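Local coordinates for protein putative hydrolase (Bacteroides ovatus, PDB 4HBS) that is of unknown function but is a putative hydrolase, built as a five-bladed beta-propeller and probably related to the beta-fructosidase clan, at residues G60-G65 with Y158-A163; N97-Q102 with R132-H137; M322-H327 with S407-D412; T368-I373 with F399-N404. All blocks are in the same frame, centred on the assembly; numbering follows the deposited sequence.

Interaction 1. Residues G60-G65 with Y158-A163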
loop_
_atom_site.group_PDB
_atom_site.type_symbol
_atom_site.label_atom_id
_atom_site.label_comp_id
_atom_site.label_asym_id
_atom_site.label_seq_id
_atom_site.Cartn_x
_atom_site.Cartn_y
_atom_site.Cartn_z
ATOM N N GLY A 60 -1.963 0.479 5.378
ATOM C CA GLY A 60 -1.713 0.989 4.033
ATOM C C GLY A 60 -0.248 0.814 3.708
ATOM O O GLY A 60 0.191 -0.304 3.438
ATOM N N VAL A 61 0.540 1.897 3.836
ATOM C CA VAL A 61 1.993 1.883 3.621
ATOM C C VAL A 61 2.231 1.721 2.120
ATOM O O VAL A 61 2.415 0.612 1.624
ATOM C CB VAL A 61 2.731 0.800 4.494
ATOM C CG1 VAL A 61 4.239 0.966 4.422
ATOM C CG2 VAL A 61 2.270 0.862 5.956
ATOM N N PHE A 62 2.137 2.846 1.401
ATOM C CA PHE A 62 2.307 2.933 -0.054
ATOM C C PHE A 62 3.408 3.915 -0.376
ATOM O O PHE A 62 3.315 5.060 0.045
ATOM C CB PHE A 62 1.016 3.424 -0.712
ATOM C CG PHE A 62 -0.216 2.569 -0.563
ATOM C CD1 PHE A 62 -0.952 2.583 0.617
ATOM C CD2 PHE A 62 -0.763 1.922 -1.661
ATOM C CE1 PHE A 62 -2.128 1.841 0.735
ATOM C CE2 PHE A 62 -1.952 1.202 -1.550
ATOM C CZ PHE A 62 -2.616 1.150 -0.346
ATOM N N THR A 63 4.418 3.503 -1.164
ATOM C CA THR A 63 5.519 4.380 -1.566
ATOM C C THR A 63 5.326 4.889 -2.988
ATOM O O THR A 63 4.601 4.290 -3.792
ATOM C CB THR A 63 6.849 3.677 -1.465
ATOM O OG1 THR A 63 6.763 2.458 -2.174
ATOM C CG2 THR A 63 7.252 3.424 -0.064
ATOM N N THR A 64 5.995 6.001 -3.289
ATOM C CA THR A 64 6.000 6.635 -4.594
ATOM C C THR A 64 7.281 7.419 -4.682
ATOM O O THR A 64 7.389 8.478 -4.053
ATOM C CB THR A 64 4.751 7.526 -4.786
ATOM O OG1 THR A 64 3.609 6.695 -4.956
ATOM C CG2 THR A 64 4.860 8.469 -5.994
ATOM N N GLY A 65 8.259 6.891 -5.421
ATOM C CA GLY A 65 9.517 7.589 -5.635
ATOM C C GLY A 65 9.241 8.918 -6.311
ATOM O O GLY A 65 8.373 8.983 -7.197
ATOM N N TYR A 158 -11.171 8.770 3.881
ATOM C CA TYR A 158 -10.357 8.531 2.706
ATOM C C TYR A 158 -9.229 7.584 3.055
ATOM O O TYR A 158 -8.608 7.742 4.106
ATOM C CB TYR A 158 -9.763 9.859 2.173
ATOM C CG TYR A 158 -10.693 10.672 1.288
ATOM C CD1 TYR A 158 -11.287 10.110 0.158
ATOM C CD2 TYR A 158 -10.912 12.023 1.529
ATOM C CE1 TYR A 158 -12.131 10.853 -0.668
ATOM C CE2 TYR A 158 -11.747 12.779 0.703
ATOM C CZ TYR A 158 -12.381 12.180 -0.376
ATOM O OH TYR A 158 -13.221 12.902 -1.187
ATOM N N TRP A 159 -8.939 6.622 2.174
ATOM C CA TRP A 159 -7.796 5.743 2.341
ATOM C C TRP A 159 -6.984 5.793 1.039
ATOM O O TRP A 159 -7.530 6.094 -0.026
ATOM C CB TRP A 159 -8.216 4.329 2.748
ATOM C CG TRP A 159 -8.496 4.148 4.218
ATOM C CD1 TRP A 159 -7.985 4.873 5.260
ATOM C CD2 TRP A 159 -9.343 3.157 4.800
ATOM N NE1 TRP A 159 -8.453 4.384 6.453
ATOM C CE2 TRP A 159 -9.273 3.316 6.204
ATOM C CE3 TRP A 159 -10.102 2.093 4.277
ATOM C CZ2 TRP A 159 -9.920 2.441 7.084
ATOM C CZ3 TRP A 159 -10.802 1.276 5.150
ATOM C CH2 TRP A 159 -10.706 1.452 6.533
ATOM N N ALA A 160 -5.661 5.625 1.159
ATOM C CA ALA A 160 -4.720 5.793 0.062
ATOM C C ALA A 160 -4.986 4.936 -1.144
ATOM O O ALA A 160 -5.305 3.761 -1.016
ATOM C CB ALA A 160 -3.310 5.504 0.543
ATOM N N GLY A 161 -4.852 5.551 -2.306
ATOM C CA GLY A 161 -4.856 4.901 -3.601
ATOM C C GLY A 161 -3.436 5.073 -4.070
ATOM O O GLY A 161 -2.609 5.603 -3.315
ATOM N N ASP A 162 -3.114 4.645 -5.273
ATOM C CA ASP A 162 -1.737 4.825 -5.748
ATOM C C ASP A 162 -1.574 6.269 -6.301
ATOM O O ASP A 162 -2.571 6.972 -6.491
ATOM C CB ASP A 162 -1.387 3.758 -6.802
ATOM C CG ASP A 162 0.073 3.376 -6.894
ATOM O OD1 ASP A 162 0.920 4.141 -6.396
ATOM O OD2 ASP A 162 0.372 2.367 -7.533
ATOM N N ALA A 163 -0.330 6.715 -6.513
ATOM C CA ALA A 163 -0.066 8.064 -7.005
ATOM C C ALA A 163 1.013 8.056 -8.065
ATOM O O ALA A 163 1.860 7.146 -8.086
ATOM C CB ALA A 163 0.349 8.960 -5.853
#
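Phe-62 and Ala-160 make the apolar part of this contact. The ring reaches the methyl group through CD1, with Phe-62 CD1 3.8 Å from Ala-160 CB, and its far end lies beside the same residue's backbone, Phe-62 CZ being 3.8 Å from Ala-160 O. Neither partner sits squarely over the ring; Ala-160 CB and Gly-161 O both approach it obliquely. With CG anti to its own carbonyl carbon (chi1 -62°), the ring extends from strand 60-65 toward strand 156-165. Trp-299 and Ser-74 also touch it. Replaced by an alanine, this position would probably leave a gap beside Ala-160 and Trp-299.

The polar groups meet without bonding across the interface. Thr-64 OG1 lies 3.6 Å from Ala-163 O and makes a weak bond to the preceding residue's carbonyl, Thr-63 O. Asp-162 OD1 instead turns back on its own chain and accepts from Ala-163 N at 2.9 Å, on the anti side but 31° out of the carboxylate plane.

The backbones run side by side at 18°, but their axes stay 7.4 Å apart and no backbone hydrogen bond links them; side chains of 60-65 bridge to the side chains and backbone of 158-163. Strand 60-65 takes its sheet hydrogen bonds from strand 71-75, and Val-61 and Phe-62 both face Ser-74 in a G1 beta bulge. Each of the two strands is the first and an edge strand of its own antiparallel sheet, close to the centre of the chain. That is the arrangement of innermost strands in neighbouring blades of a beta-propeller.

Interaction 2. Residues N97-Q102 with R132-H137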
loop_
_atom_site.group_PDB
_atom_site.type_symbol
_atom_site.label_atom_id
_atom_site.label_comp_id
_atom_site.label_asym_id
_atom_site.label_seq_id
_atom_site.Cartn_x
_atom_site.Cartn_y
_atom_site.Cartn_z
ATOM N N ASN A 97 -5.903 8.834 7.930
ATOM C CA ASN A 97 -4.828 8.807 6.954
ATOM C C ASN A 97 -3.794 9.859 7.305
ATOM O O ASN A 97 -4.080 10.816 8.033
ATOM C CB ASN A 97 -5.332 8.995 5.510
ATOM C CG ASN A 97 -6.161 10.228 5.311
ATOM O OD1 ASN A 97 -5.685 11.339 5.502
ATOM N ND2 ASN A 97 -7.436 10.076 4.956
ATOM N N SER A 98 -2.599 9.673 6.782
ATOM C CA SER A 98 -1.486 10.578 7.010
ATOM C C SER A 98 -0.435 10.317 5.978
ATOM O O SER A 98 -0.506 9.303 5.272
ATOM C CB SER A 98 -0.917 10.404 8.416
ATOM O OG SER A 98 -0.583 9.058 8.700
ATOM N N ILE A 99 0.513 11.241 5.839
ATOM C CA ILE A 99 1.574 11.096 4.861
ATOM C C ILE A 99 2.925 11.431 5.499
ATOM O O ILE A 99 3.006 11.969 6.612
ATOM C CB ILE A 99 1.290 11.941 3.579
ATOM C CG1 ILE A 99 1.368 13.467 3.860
ATOM C CG2 ILE A 99 -0.066 11.536 2.948
ATOM C CD1 ILE A 99 1.104 14.389 2.673
HETATM N N MSE A 100 3.975 11.073 4.781
HETATM C CA MSE A 100 5.365 11.272 5.188
HETATM C C MSE A 100 6.257 11.329 3.941
HETATM O O MSE A 100 5.866 10.817 2.891
HETATM C CB MSE A 100 5.767 10.099 6.120
HETATM C CG MSE A 100 7.228 10.084 6.576
HETATM SE SE MSE A 100 8.326 8.989 5.482
HETATM C CE MSE A 100 7.839 7.392 6.141
ATOM N N VAL A 101 7.421 11.991 4.047
ATOM C CA VAL A 101 8.422 12.073 2.973
ATOM C C VAL A 101 9.717 11.498 3.501
ATOM O O VAL A 101 10.212 11.983 4.514
ATOM C CB VAL A 101 8.671 13.512 2.427
ATOM C CG1 VAL A 101 9.710 13.475 1.311
ATOM C CG2 VAL A 101 7.385 14.165 1.933
ATOM N N GLN A 102 10.269 10.483 2.828
ATOM C CA GLN A 102 11.552 9.894 3.194
ATOM C C GLN A 102 12.607 10.519 2.331
ATOM O O GLN A 102 12.486 10.440 1.111
ATOM C CB GLN A 102 11.540 8.387 2.979
ATOM C CG GLN A 102 12.877 7.691 3.246
ATOM C CD GLN A 102 12.883 6.253 2.830
ATOM O OE1 GLN A 102 11.928 5.740 2.261
ATOM N NE2 GLN A 102 13.986 5.583 3.056
ATOM N N ARG A 132 -4.004 14.647 13.571
ATOM C CA ARG A 132 -5.331 14.688 12.956
ATOM C C ARG A 132 -5.276 14.079 11.546
ATOM O O ARG A 132 -4.223 14.115 10.907
ATOM C CB ARG A 132 -5.820 16.127 12.849
ATOM C CG ARG A 132 -5.706 16.914 14.124
ATOM C CD ARG A 132 -6.345 18.263 13.955
ATOM N NE ARG A 132 -6.348 19.028 15.201
ATOM C CZ ARG A 132 -5.325 19.737 15.677
ATOM N NH1 ARG A 132 -4.173 19.782 15.018
ATOM N NH2 ARG A 132 -5.448 20.405 16.817
ATOM N N THR A 133 -6.413 13.563 11.049
ATOM C CA THR A 133 -6.524 12.992 9.694
ATOM C C THR A 133 -5.953 14.001 8.639
ATOM O O THR A 133 -6.269 15.196 8.706
ATOM C CB THR A 133 -8.003 12.669 9.398
ATOM O OG1 THR A 133 -8.532 11.811 10.410
ATOM C CG2 THR A 133 -8.206 12.060 8.031
ATOM N N HIS A 134 -5.103 13.525 7.698
ATOM C CA HIS A 134 -4.501 14.401 6.699
ATOM C C HIS A 134 -5.568 14.966 5.757
ATOM O O HIS A 134 -5.631 16.188 5.604
ATOM C CB HIS A 134 -3.378 13.692 5.905
ATOM C CG HIS A 134 -3.072 14.316 4.578
ATOM N ND1 HIS A 134 -2.328 15.470 4.480
ATOM C CD2 HIS A 134 -3.427 13.921 3.335
ATOM C CE1 HIS A 134 -2.242 15.741 3.191
ATOM N NE2 HIS A 134 -2.897 14.839 2.463
ATOM N N ILE A 135 -6.396 14.091 5.124
ATOM C CA ILE A 135 -7.440 14.531 4.202
ATOM C C ILE A 135 -8.765 13.960 4.695
ATOM O O ILE A 135 -8.911 12.753 4.911
ATOM C CB ILE A 135 -7.120 14.194 2.723
ATOM C CG1 ILE A 135 -8.122 14.877 1.770
ATOM C CG2 ILE A 135 -7.056 12.707 2.465
ATOM C CD1 ILE A 135 -7.673 14.953 0.344
ATOM N N ARG A 136 -9.716 14.854 4.907
ATOM C CA ARG A 136 -11.019 14.564 5.477
ATOM C C ARG A 136 -12.053 14.427 4.375
ATOM O O ARG A 136 -11.990 15.167 3.395
ATOM C CB ARG A 136 -11.403 15.723 6.439
ATOM C CG ARG A 136 -11.664 15.280 7.835
ATOM C CD ARG A 136 -11.601 16.398 8.851
ATOM N NE ARG A 136 -12.746 17.318 8.781
ATOM C CZ ARG A 136 -13.975 17.074 9.241
ATOM N NH1 ARG A 136 -14.262 15.912 9.810
ATOM N NH2 ARG A 136 -14.924 17.997 9.139
ATOM N N HIS A 137 -13.034 13.536 4.544
ATOM C CA HIS A 137 -14.084 13.399 3.549
ATOM C C HIS A 137 -15.163 14.498 3.736
ATOM O O HIS A 137 -15.708 14.649 4.837
ATOM C CB HIS A 137 -14.742 12.021 3.597
ATOM C CG HIS A 137 -15.524 11.756 2.359
ATOM N ND1 HIS A 137 -16.751 12.336 2.149
ATOM C CD2 HIS A 137 -15.174 11.061 1.257
ATOM C CE1 HIS A 137 -17.120 11.962 0.936
ATOM N NE2 HIS A 137 -16.202 11.193 0.364
#
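Asn-97 grips Ile-135 by a pair of hydrogen bonds, its side-chain amide pairing with the peptide N-H and C=O of that one residue. This ties the start of strand 98-102, in one sheet of the propeller, to the irregular segment 132-137. Asn-97 OD1 accepts from Ile-135 N at 2.9 Å, in the carbonyl plane on a lone pair. Asn-97 ND2 returns a bond to Ile-135 O at 3.1 Å, again on a lone pair and with the acceptor in the plane of the amide. The same ND2 is also hydrogen-bonded to Tyr-158 O, so both its hydrogens can be employed. The backbone adds a third bond: His-134 N donates to Asn-97 O at 2.9 Å, meeting it from above the carbonyl plane. A leucine in place of Asn-97 would probably leave Ile-135 N and O, as well as Tyr-158 O, without these partners.

Other polar ends are satisfied outside the contact, Thr-133 OG1 by Arg-96 N and Ser-98 OG by Tyr-80 OH. With NE2 bonded to Tyr-196 OH, the imidazole has Ile-99 over one face, where CD1 makes a CH-pi contact 4.0 Å from the centroid of the His-134 ring.

Interaction 3. Residues M322-H327 with S407-D412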
loop_
_atom_site.group_PDB
_atom_site.type_symbol
_atom_site.label_atom_id
_atom_site.label_comp_id
_atom_site.label_asym_id
_atom_site.label_seq_id
_atom_site.Cartn_x
_atom_site.Cartn_y
_atom_site.Cartn_z
HETATM N N MSE A 322 2.274 -14.708 -7.647
HETATM C CA MSE A 322 2.818 -14.006 -8.795
HETATM C C MSE A 322 2.264 -14.606 -10.079
HETATM O O MSE A 322 2.205 -15.832 -10.204
HETATM C CB MSE A 322 4.347 -14.039 -8.815
HETATM C CG MSE A 322 4.935 -13.122 -9.903
HETATM SE SE MSE A 322 6.845 -13.167 -10.064
HETATM C CE MSE A 322 7.212 -12.112 -8.649
ATOM N N PHE A 323 1.879 -13.728 -11.036
ATOM C CA PHE A 323 1.376 -14.080 -12.378
ATOM C C PHE A 323 2.145 -13.291 -13.401
ATOM O O PHE A 323 2.721 -12.264 -13.050
ATOM C CB PHE A 323 -0.115 -13.752 -12.528
ATOM C CG PHE A 323 -1.011 -14.214 -11.414
ATOM C CD1 PHE A 323 -1.068 -13.520 -10.215
ATOM C CD2 PHE A 323 -1.847 -15.309 -11.582
ATOM C CE1 PHE A 323 -1.916 -13.934 -9.188
ATOM C CE2 PHE A 323 -2.704 -15.712 -10.561
ATOM C CZ PHE A 323 -2.735 -15.019 -9.371
ATOM N N ARG A 324 2.104 -13.703 -14.671
ATOM C CA ARG A 324 2.783 -12.962 -15.728
ATOM C C ARG A 324 1.901 -12.795 -16.967
ATOM O O ARG A 324 0.987 -13.588 -17.191
ATOM C CB ARG A 324 4.105 -13.645 -16.112
ATOM C CG ARG A 324 3.964 -15.093 -16.575
ATOM C CD ARG A 324 5.201 -15.539 -17.305
ATOM N NE ARG A 324 5.125 -16.931 -17.731
ATOM C CZ ARG A 324 6.140 -17.610 -18.264
ATOM N NH1 ARG A 324 7.324 -17.024 -18.445
ATOM N NH2 ARG A 324 5.985 -18.883 -18.617
ATOM N N SER A 325 2.215 -11.777 -17.789
ATOM C CA SER A 325 1.515 -11.496 -19.050
ATOM C C SER A 325 2.418 -10.749 -20.035
ATOM O O SER A 325 3.457 -10.202 -19.651
ATOM C CB SER A 325 0.259 -10.665 -18.800
ATOM O OG SER A 325 -0.491 -10.481 -19.990
ATOM N N LYS A 326 1.989 -10.710 -21.302
ATOM C CA LYS A 326 2.691 -9.987 -22.358
ATOM C C LYS A 326 2.155 -8.525 -22.438
ATOM O O LYS A 326 2.702 -7.733 -23.209
ATOM C CB LYS A 326 2.546 -10.717 -23.711
ATOM N N HIS A 327 1.093 -8.166 -21.623
ATOM C CA HIS A 327 0.469 -6.828 -21.591
ATOM C C HIS A 327 0.102 -6.415 -20.166
ATOM O O HIS A 327 -0.158 -7.295 -19.335
ATOM C CB HIS A 327 -0.810 -6.839 -22.438
ATOM C CG HIS A 327 -0.550 -7.113 -23.863
ATOM N ND1 HIS A 327 -0.236 -6.104 -24.738
ATOM C CD2 HIS A 327 -0.477 -8.299 -24.504
ATOM C CE1 HIS A 327 -0.009 -6.698 -25.895
ATOM N NE2 HIS A 327 -0.135 -8.024 -25.792
ATOM N N SER A 407 13.388 -16.190 -11.329
ATOM C CA SER A 407 13.621 -17.640 -11.466
ATOM C C SER A 407 12.372 -18.476 -11.537
ATOM O O SER A 407 12.416 -19.534 -12.142
ATOM C CB SER A 407 14.424 -18.162 -10.285
ATOM O OG SER A 407 15.647 -17.465 -10.169
ATOM N N LEU A 408 11.265 -18.041 -10.907
ATOM C CA LEU A 408 10.020 -18.812 -10.875
ATOM C C LEU A 408 9.580 -19.348 -12.245
ATOM O O LEU A 408 9.040 -20.458 -12.298
ATOM C CB LEU A 408 8.886 -17.978 -10.271
ATOM C CG LEU A 408 8.961 -17.723 -8.757
ATOM C CD1 LEU A 408 7.859 -16.823 -8.331
ATOM C CD2 LEU A 408 8.900 -19.019 -7.963
ATOM N N TYR A 409 9.849 -18.607 -13.341
ATOM C CA TYR A 409 9.477 -19.028 -14.692
ATOM C C TYR A 409 10.682 -19.593 -15.501
ATOM O O TYR A 409 10.609 -19.641 -16.732
ATOM C CB TYR A 409 8.828 -17.840 -15.417
ATOM C CG TYR A 409 7.585 -17.349 -14.707
ATOM C CD1 TYR A 409 6.446 -18.141 -14.629
ATOM C CD2 TYR A 409 7.563 -16.117 -14.068
ATOM C CE1 TYR A 409 5.312 -17.713 -13.945
ATOM C CE2 TYR A 409 6.421 -15.660 -13.413
ATOM C CZ TYR A 409 5.305 -16.475 -13.325
ATOM O OH TYR A 409 4.193 -16.035 -12.645
ATOM N N ASP A 410 11.755 -20.080 -14.804
ATOM C CA ASP A 410 12.956 -20.678 -15.432
ATOM C C ASP A 410 12.605 -21.891 -16.246
ATOM O O ASP A 410 12.910 -21.953 -17.434
ATOM C CB ASP A 410 13.995 -21.154 -14.363
ATOM C CG ASP A 410 15.054 -20.169 -13.917
ATOM O OD1 ASP A 410 15.143 -19.067 -14.523
ATOM O OD2 ASP A 410 15.847 -20.524 -13.011
ATOM N N ASN A 411 11.978 -22.879 -15.584
ATOM C CA ASN A 411 11.656 -24.178 -16.176
ATOM C C ASN A 411 10.199 -24.234 -16.761
ATOM O O ASN A 411 9.628 -25.320 -16.872
ATOM C CB ASN A 411 11.897 -25.293 -15.123
ATOM C CG ASN A 411 13.223 -25.160 -14.365
ATOM O OD1 ASN A 411 13.251 -25.093 -13.133
ATOM N ND2 ASN A 411 14.347 -25.099 -15.074
ATOM N N ASP A 412 9.646 -23.073 -17.189
ATOM C CA ASP A 412 8.331 -22.958 -17.822
ATOM C C ASP A 412 8.523 -22.448 -19.244
ATOM O O ASP A 412 9.455 -21.679 -19.492
ATOM C CB ASP A 412 7.437 -21.984 -17.031
ATOM C CG ASP A 412 7.029 -22.467 -15.651
ATOM O OD1 ASP A 412 7.861 -23.117 -14.973
ATOM O OD2 ASP A 412 5.899 -22.158 -15.230
#
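The flat stack of Arg-324 on Tyr-409 fastens the C-terminal tail, beyond the chain's last strand, to a propeller sheet. The guanidinium and ring planes are 9° apart and their centres 4.3 Å, the geometry of a cation-pi stack. The two side chains slide past each other in opposite directions, and the aliphatic part of the arginine is in contact too: Arg-324 CD lies 3.8 Å from the centroid of the Tyr-409 ring, practically on its normal. At the far end, Arg-324 NH1 is 3.5 Å from Tyr-409 CB. The extended chain from CG to NE lays the whole group along the ring. Salt bridging of Arg-324 NE to Asp-334, with NH2 bonded to Ala-413 O, probably fixes the guanidinium's rotation.

Selenomethionine Met-322 approaches the same ring obliquely in a Met-aromatic contact, its SE 5.5 Å from the Tyr-409 centroid. The selenium also packs on the aliphatic Leu-408, with Met-322 SE 4.2 Å from Leu-408 CD1. Asp-412, closing the type I turn that Tyr-409 begins, brings its CB to 3.8 Å from Arg-324 NH2, while its carboxylate is salt-bridged to Lys-336.

Strand 319-325 lies between strands 306-312 and 333-340 in its antiparallel sheet. The tail crosses onto these, Tyr-409 touching Tyr-308 and Lys-336 and hydrogen-bonding through OH to Asp-334 O, while Leu-408 rests on Leu-338.

Interaction 4. Residues T368-I373 with F399-N404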
loop_
_atom_site.group_PDB
_atom_site.type_symbol
_atom_site.label_atom_id
_atom_site.label_comp_id
_atom_site.label_asym_id
_atom_site.label_seq_id
_atom_site.Cartn_x
_atom_site.Cartn_y
_atom_site.Cartn_z
ATOM N N THR A 368 18.796 -3.142 -6.048
ATOM C CA THR A 368 19.400 -3.835 -7.207
ATOM C C THR A 368 18.394 -4.588 -8.136
ATOM O O THR A 368 18.840 -5.352 -8.990
ATOM C CB THR A 368 20.417 -4.865 -6.688
ATOM O OG1 THR A 368 19.714 -5.974 -6.099
ATOM C CG2 THR A 368 21.404 -4.262 -5.687
ATOM N N GLY A 369 17.088 -4.352 -7.992
ATOM C CA GLY A 369 16.073 -5.031 -8.798
ATOM C C GLY A 369 15.239 -6.035 -8.029
ATOM O O GLY A 369 14.255 -6.546 -8.567
ATOM N N GLU A 370 15.624 -6.324 -6.754
ATOM C CA GLU A 370 14.893 -7.225 -5.856
ATOM C C GLU A 370 13.501 -6.680 -5.592
ATOM O O GLU A 370 13.295 -5.474 -5.716
ATOM C CB GLU A 370 15.669 -7.410 -4.500
ATOM C CG GLU A 370 15.691 -6.233 -3.507
ATOM C CD GLU A 370 16.783 -5.194 -3.682
ATOM O OE1 GLU A 370 17.245 -5.010 -4.830
ATOM O OE2 GLU A 370 17.170 -4.551 -2.676
ATOM N N LEU A 371 12.550 -7.530 -5.214
ATOM C CA LEU A 371 11.222 -7.016 -4.869
ATOM C C LEU A 371 11.272 -6.548 -3.453
ATOM O O LEU A 371 11.848 -7.256 -2.646
ATOM C CB LEU A 371 10.128 -8.075 -5.013
ATOM C CG LEU A 371 9.941 -8.644 -6.393
ATOM C CD1 LEU A 371 9.192 -9.948 -6.330
ATOM C CD2 LEU A 371 9.227 -7.682 -7.301
ATOM N N VAL A 372 10.713 -5.365 -3.137
ATOM C CA VAL A 372 10.650 -4.883 -1.754
ATOM C C VAL A 372 9.176 -4.905 -1.392
ATOM O O VAL A 372 8.395 -4.156 -1.968
ATOM C CB VAL A 372 11.309 -3.514 -1.541
ATOM C CG1 VAL A 372 11.393 -3.189 -0.046
ATOM C CG2 VAL A 372 12.687 -3.485 -2.175
ATOM N N ILE A 373 8.788 -5.837 -0.514
ATOM C CA ILE A 373 7.405 -6.080 -0.121
ATOM C C ILE A 373 7.193 -5.678 1.338
ATOM O O ILE A 373 8.113 -5.790 2.145
ATOM C CB ILE A 373 7.087 -7.592 -0.358
ATOM C CG1 ILE A 373 7.107 -7.920 -1.870
ATOM C CG2 ILE A 373 5.748 -8.002 0.251
ATOM C CD1 ILE A 373 7.368 -9.322 -2.186
ATOM N N PHE A 399 8.800 -5.536 6.640
ATOM C CA PHE A 399 9.372 -5.493 5.303
ATOM C C PHE A 399 10.152 -6.767 4.925
ATOM O O PHE A 399 10.780 -7.409 5.774
ATOM C CB PHE A 399 10.275 -4.267 5.193
ATOM C CG PHE A 399 9.501 -2.986 5.373
ATOM C CD1 PHE A 399 9.204 -2.506 6.648
ATOM C CD2 PHE A 399 8.993 -2.302 4.279
ATOM C CE1 PHE A 399 8.494 -1.325 6.818
ATOM C CE2 PHE A 399 8.255 -1.129 4.454
ATOM C CZ PHE A 399 8.022 -0.647 5.723
ATOM N N TYR A 400 10.088 -7.121 3.625
ATOM C CA TYR A 400 10.780 -8.277 3.042
ATOM C C TYR A 400 11.421 -7.898 1.721
ATOM O O TYR A 400 10.928 -7.011 1.047
ATOM C CB TYR A 400 9.798 -9.452 2.794
ATOM C CG TYR A 400 9.043 -9.869 4.029
ATOM C CD1 TYR A 400 7.915 -9.172 4.448
ATOM C CD2 TYR A 400 9.479 -10.935 4.808
ATOM C CE1 TYR A 400 7.243 -9.521 5.611
ATOM C CE2 TYR A 400 8.828 -11.276 5.992
ATOM C CZ TYR A 400 7.705 -10.572 6.386
ATOM O OH TYR A 400 7.084 -10.894 7.566
ATOM N N ARG A 401 12.493 -8.582 1.337
ATOM C CA ARG A 401 13.146 -8.409 0.033
ATOM C C ARG A 401 13.253 -9.787 -0.607
ATOM O O ARG A 401 13.623 -10.746 0.085
ATOM C CB ARG A 401 14.520 -7.757 0.158
ATOM C CG ARG A 401 14.491 -6.424 0.883
ATOM C CD ARG A 401 15.341 -5.356 0.228
ATOM N NE ARG A 401 15.157 -4.071 0.911
ATOM C CZ ARG A 401 15.416 -2.868 0.397
ATOM N NH1 ARG A 401 15.897 -2.750 -0.840
ATOM N NH2 ARG A 401 15.199 -1.773 1.116
ATOM N N VAL A 402 12.852 -9.910 -1.880
ATOM C CA VAL A 402 12.910 -11.165 -2.623
ATOM C C VAL A 402 13.928 -10.981 -3.722
ATOM O O VAL A 402 13.733 -10.137 -4.599
ATOM C CB VAL A 402 11.532 -11.599 -3.196
ATOM C CG1 VAL A 402 11.596 -13.009 -3.772
ATOM C CG2 VAL A 402 10.434 -11.505 -2.141
ATOM N N PHE A 403 15.026 -11.746 -3.673
ATOM C CA PHE A 403 16.057 -11.706 -4.712
ATOM C C PHE A 403 15.908 -12.910 -5.618
ATOM O O PHE A 403 15.598 -14.013 -5.149
ATOM C CB PHE A 403 17.446 -11.686 -4.111
ATOM C CG PHE A 403 17.768 -10.409 -3.389
ATOM C CD1 PHE A 403 17.249 -10.160 -2.127
ATOM C CD2 PHE A 403 18.659 -9.491 -3.931
ATOM C CE1 PHE A 403 17.578 -8.999 -1.440
ATOM C CE2 PHE A 403 18.989 -8.329 -3.243
ATOM C CZ PHE A 403 18.442 -8.085 -2.005
ATOM N N ASN A 404 16.110 -12.701 -6.915
ATOM C CA ASN A 404 16.027 -13.752 -7.912
ATOM C C ASN A 404 14.569 -14.298 -8.061
ATOM O O ASN A 404 14.377 -15.450 -8.448
ATOM C CB ASN A 404 17.042 -14.866 -7.583
ATOM C CG ASN A 404 17.613 -15.580 -8.778
ATOM O OD1 ASN A 404 17.638 -15.063 -9.906
ATOM N ND2 ASN A 404 18.099 -16.792 -8.558
#
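Two bends set up the charged pair of Glu-370 and Arg-401. In Glu-370, CG stands between the backbone N and the carbonyl carbon (chi1 72°), and a second turn at chi2 (-87°) swings the carboxylate toward Arg-401, whose own chain also bends at chi2. Arg-401 NH1 donates to Glu-370 OE2 at 2.9 Å in a salt bridge; the oxygen lies near the guanidinium plane, but the donor comes from above the plane of the carboxylate. Glu-370 OE1 is held separately, accepting from Thr-368 N at 2.7 Å on its syn lone pair and from Thr-368 OG1.

Aliphatic atoms lie over one face each of the Phe-403 ring and the Arg-401 guanidinium. Glu-370 CB sits 3.5 Å from the centroid of the Phe-403 ring, over its centre, in a CH-pi contact. Val-372 CG2 covers the guanidinium, 3.6 Å from Arg-401 NH1. On the other face of the sheet from Val-372 and Arg-401, Ile-373 CD1 packs 3.8 Å from Val-402 CG2, and Leu-338 touches both residues.

Four backbone bonds join the antiparallel strands, reciprocally between Leu-371 and Val-402 and between Ile-373 and Tyr-400. Strand 399-403 also pairs with 38-42, so N- and C-terminal strands share one sheet, the closure familiar in beta-propellers.

Arg-401, on strand 399-403, bonds Asp-42 on strand 38-42 in a second salt bridge through NE, Glu-370 just before strand 371-377, and Leu-365 O through NH1. A buried arginine shared by two carboxylates probably keeps its positive charge.

Overall arrangement
Interactions 1 and 2 meet directly: Tyr-158 O of interaction 1 lies 2.7 Å from Asn-97 ND2 of interaction 2, a probable hydrogen bond, and their centres are 10 Å apart. Interactions 3 and 4 form a second cluster, touching where Met-322 CE packs 3.7 Å from Leu-371 CD1. Interaction 1, nearest the middle of the chain, comes within about 4 Å (nearest atoms) of interaction 4 without touching it, whereas the centres of interactions 2 and 3 are about 37 Å apart across the propeller. No catalytic site is established. One glycerol lies about 6 Å from the Arg-401 side chain and another about 5 Å from that of Phe-323; both are probably from the crystallisation liquor.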